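Beta-fructofuranosidase (Bifidobacterium adolescentis, PDB 6NOB) probably releases terminal beta-D-fructofuranosyl units from sucrose and related fructosides by hydrolysis. Local coordinates at residues 401-406 with 455-460. Numbering follows the deposited sequence.
Sequences RFQQVR and TDFPEM
Phe402 and Phe457 form an offset edge-to-face pair, with ring centroids 5.2 Å apart and planes at 70°. The CD2–CE2 edge of Phe402 is turned to one face of Phe457, where CD2 lies above the rim rather than the centre and comes 3.4 Å from CZ of Phe457. Thr455, two residues back in the chain, covers the opposite face with its methyl CG2, so the Phe457 ring is sandwiched between an aromatic edge and a methyl group. Phe402 CG stands anti to the backbone N (chi1 -177°), which swings the ring beside its own carbonyl; both ring and carbonyl then meet Phe457, whose CE2 is 3.3 Å from Phe402 O.

Gln403 contributes at the edge. Its amide, at 84° to the Phe457 ring plane, brings NE2 loosely to the rim of that ring, 4.2 Å from CZ. Within 401-406, its CG sits over the centre of one face of the Phe402 ring and backs it. The amide oxygen OE1 is held by the backbone N of His394, on strand 385-396.

No hydrogen bond joins the two segments. Within 455-460, a type I beta turn from Asp456 to Glu459 presents Phe457, and Asp456 OD1 accepts a 2.6 Å hydrogen bond from Met460 N through its syn lone pair; OD2 accepts one from the backbone N of Arg461.

The contact bridges the loop leading into strand 405-415 of one blade and the loop after strand 448-454 of the next, in the five-bladed beta-propeller characteristic of GH32 catalytic domains.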
ATOM      1  N   ARG A 401      16.200  10.169   1.143  1.00 46.84           N
ATOM      2  CA  ARG A 401      14.908   9.496   1.100  1.00 45.57           C
ATOM      3  C   ARG A 401      15.096   7.986   1.228  1.00 43.53           C
ATOM      4  O   ARG A 401      15.845   7.373   0.461  1.00 44.35           O
ATOM      5  CB  ARG A 401      14.171   9.849  -0.193  1.00 46.31           C
ATOM      6  CG  ARG A 401      13.791  11.328  -0.295  1.00 47.52           C
ATOM      7  CD  ARG A 401      13.262  11.710  -1.676  1.00 43.27           C
ATOM      8  NE  ARG A 401      14.290  11.664  -2.712  1.00 41.98           N
ATOM      9  CZ  ARG A 401      14.255  12.376  -3.836  1.00 47.43           C
ATOM     10  NH1 ARG A 401      13.238  13.193  -4.079  1.00 44.47           N
ATOM     11  NH2 ARG A 401      15.236  12.267  -4.721  1.00 48.64           N
ATOM     12  N   PHE A 402      14.399   7.392   2.195  1.00 40.26           N
ATOM     13  CA  PHE A 402      14.606   6.002   2.586  1.00 40.04           C
ATOM     14  C   PHE A 402      13.666   5.081   1.817  1.00 41.39           C
ATOM     15  O   PHE A 402      12.454   5.314   1.780  1.00 40.24           O
ATOM     16  CB  PHE A 402      14.381   5.858   4.093  1.00 39.79           C
ATOM     17  CG  PHE A 402      14.642   4.478   4.635  1.00 43.78           C
ATOM     18  CD1 PHE A 402      15.907   3.913   4.565  1.00 40.87           C
ATOM     19  CD2 PHE A 402      13.630   3.764   5.259  1.00 40.01           C
ATOM     20  CE1 PHE A 402      16.150   2.650   5.087  1.00 41.59           C
ATOM     21  CE2 PHE A 402      13.865   2.503   5.783  1.00 39.83           C
ATOM     22  CZ  PHE A 402      15.127   1.945   5.695  1.00 41.63           C
ATOM     23  N   GLN A 403      14.233   4.040   1.206  1.00 43.47           N
ATOM     24  CA  GLN A 403      13.485   2.983   0.520  1.00 43.40           C
ATOM     25  C   GLN A 403      12.495   3.564  -0.493  1.00 45.11           C
ATOM     26  O   GLN A 403      11.283   3.343  -0.439  1.00 38.11           O
ATOM     27  CB  GLN A 403      12.790   2.063   1.532  1.00 38.78           C
ATOM     28  CG  GLN A 403      13.771   1.397   2.501  1.00 43.69           C
ATOM     29  CD  GLN A 403      13.183   0.216   3.266  1.00 46.45           C
ATOM     30  OE1 GLN A 403      13.922  -0.597   3.829  1.00 46.48           O
ATOM     31  NE2 GLN A 403      11.857   0.115   3.293  1.00 39.88           N
ATOM     32  N   GLN A 404      13.051   4.319  -1.435  1.00 45.86           N
ATOM     33  CA  GLN A 404      12.264   4.867  -2.527  1.00 40.59           C
ATOM     34  C   GLN A 404      11.863   3.769  -3.505  1.00 37.23           C
ATOM     35  O   GLN A 404      12.531   2.738  -3.627  1.00 42.22           O
ATOM     36  CB  GLN A 404      13.060   5.948  -3.255  1.00 40.11           C
ATOM     37  CG  GLN A 404      13.186   7.240  -2.484  1.00 41.43           C
ATOM     38  CD  GLN A 404      11.949   8.104  -2.610  1.00 41.92           C
ATOM     39  OE1 GLN A 404      10.939   7.862  -1.948  1.00 37.26           O
ATOM     40  NE2 GLN A 404      12.020   9.115  -3.472  1.00 36.99           N
ATOM     41  N   VAL A 405      10.755   3.997  -4.202  1.00 37.54           N
ATOM     42  CA  VAL A 405      10.257   3.087  -5.227  1.00 37.13           C
ATOM     43  C   VAL A 405      10.728   3.603  -6.581  1.00 39.26           C
ATOM     44  O   VAL A 405      10.453   4.752  -6.943  1.00 44.31           O
ATOM     45  CB  VAL A 405       8.727   2.972  -5.172  1.00 35.81           C
ATOM     46  CG1 VAL A 405       8.212   2.185  -6.365  1.00 35.99           C
ATOM     47  CG2 VAL A 405       8.296   2.319  -3.865  1.00 32.66           C
ATOM     48  N   ARG A 406      11.440   2.761  -7.327  1.00 35.92           N
ATOM     49  CA  ARG A 406      12.034   3.142  -8.601  1.00 38.54           C
ATOM     50  C   ARG A 406      11.263   2.516  -9.757  1.00 40.58           C
ATOM     51  O   ARG A 406      10.830   1.362  -9.673  1.00 39.41           O
ATOM     52  CB  ARG A 406      13.503   2.708  -8.664  1.00 37.89           C
ATOM     53  CG  ARG A 406      14.286   3.311  -9.811  1.00 41.62           C
ATOM     54  CD  ARG A 406      15.766   3.444  -9.475  1.00 38.24           C
ATOM     55  NE  ARG A 406      16.434   4.379 -10.377  1.00 37.00           N
ATOM     56  CZ  ARG A 406      16.487   5.693 -10.184  1.00 40.12           C
ATOM     57  NH1 ARG A 406      15.915   6.231  -9.116  1.00 36.02           N
ATOM     58  NH2 ARG A 406      17.111   6.471 -11.062  1.00 37.80           N
ATOM     59  N   THR A 455       3.772   4.651   4.366  1.00 43.21           N
ATOM     60  CA  THR A 455       4.429   4.270   5.606  1.00 43.72           C
ATOM     61  C   THR A 455       4.970   5.516   6.300  1.00 44.93           C
ATOM     62  O   THR A 455       5.294   6.518   5.656  1.00 44.47           O
ATOM     63  CB  THR A 455       5.555   3.262   5.347  1.00 39.60           C
ATOM     64  OG1 THR A 455       6.147   2.869   6.593  1.00 41.97           O
ATOM     65  CG2 THR A 455       6.619   3.847   4.434  1.00 31.65           C
ATOM     66  N   ASP A 456       5.058   5.445   7.626  1.00 43.79           N
ATOM     67  CA  ASP A 456       5.289   6.635   8.447  1.00 43.50           C
ATOM     68  C   ASP A 456       6.782   6.897   8.658  1.00 45.91           C
ATOM     69  O   ASP A 456       7.298   6.886   9.775  1.00 44.88           O
ATOM     70  CB  ASP A 456       4.566   6.500   9.783  1.00 44.56           C
ATOM     71  CG  ASP A 456       4.580   7.790  10.581  1.00 47.59           C
ATOM     72  OD1 ASP A 456       4.670   8.869   9.954  1.00 42.99           O
ATOM     73  OD2 ASP A 456       4.520   7.724  11.828  1.00 47.74           O
ATOM     74  N   PHE A 457       7.479   7.160   7.558  1.00 43.39           N
ATOM     75  CA  PHE A 457       8.846   7.659   7.664  1.00 45.53           C
ATOM     76  C   PHE A 457       8.897   9.074   8.247  1.00 46.39           C
ATOM     77  O   PHE A 457       9.822   9.377   9.012  1.00 50.37           O
ATOM     78  CB  PHE A 457       9.548   7.609   6.303  1.00 46.39           C
ATOM     79  CG  PHE A 457       9.793   6.213   5.796  1.00 47.43           C
ATOM     80  CD1 PHE A 457       9.923   5.151   6.676  1.00 47.24           C
ATOM     81  CD2 PHE A 457       9.895   5.963   4.436  1.00 45.13           C
ATOM     82  CE1 PHE A 457      10.147   3.865   6.210  1.00 43.72           C
ATOM     83  CE2 PHE A 457      10.119   4.680   3.964  1.00 39.54           C
ATOM     84  CZ  PHE A 457      10.245   3.631   4.851  1.00 40.19           C
ATOM     85  N   PRO A 458       7.955   9.973   7.927  1.00 45.41           N
ATOM     86  CA  PRO A 458       7.947  11.290   8.590  1.00 48.55           C
ATOM     87  C   PRO A 458       7.642  11.250  10.081  1.00 47.93           C
ATOM     88  O   PRO A 458       7.654  12.311  10.719  1.00 54.10           O
ATOM     89  CB  PRO A 458       6.846  12.055   7.834  1.00 43.34           C
ATOM     90  CG  PRO A 458       6.783  11.403   6.503  1.00 40.29           C
ATOM     91  CD  PRO A 458       7.033   9.955   6.774  1.00 41.00           C
ATOM     92  N   GLU A 459       7.359  10.079  10.654  1.00 46.59           N
ATOM     93  CA  GLU A 459       7.086   9.937  12.085  1.00 48.10           C
ATOM     94  C   GLU A 459       5.927  10.832  12.521  1.00 48.93           C
ATOM     95  O   GLU A 459       5.998  11.537  13.529  1.00 52.27           O
ATOM     96  CB  GLU A 459       8.342  10.221  12.916  1.00 43.80           C
ATOM     97  CG  GLU A 459       9.572   9.489  12.421  1.00 45.26           C
ATOM     98  CD  GLU A 459      10.743   9.589  13.380  1.00 55.70           C
ATOM     99  OE1 GLU A 459      10.610  10.254  14.431  1.00 59.41           O
ATOM    100  OE2 GLU A 459      11.799   8.994  13.077  1.00 55.30           O
ATOM    101  N   MET A 460       4.848  10.800  11.743  1.00 48.46           N
ATOM    102  CA  MET A 460       3.668  11.601  12.026  1.00 47.73           C
ATOM    103  C   MET A 460       2.593  10.839  12.789  1.00 48.08           C
ATOM    104  O   MET A 460       1.600  11.448  13.201  1.00 49.79           O
ATOM    105  CB  MET A 460       3.080  12.150  10.720  1.00 49.28           C
ATOM    106  CG  MET A 460       3.863  13.316  10.143  1.00 47.62           C
ATOM    107  SD  MET A 460       3.647  14.817  11.116  1.00 48.17           S
ATOM    108  CE  MET A 460       4.900  15.871  10.395  1.00 48.65           C
TER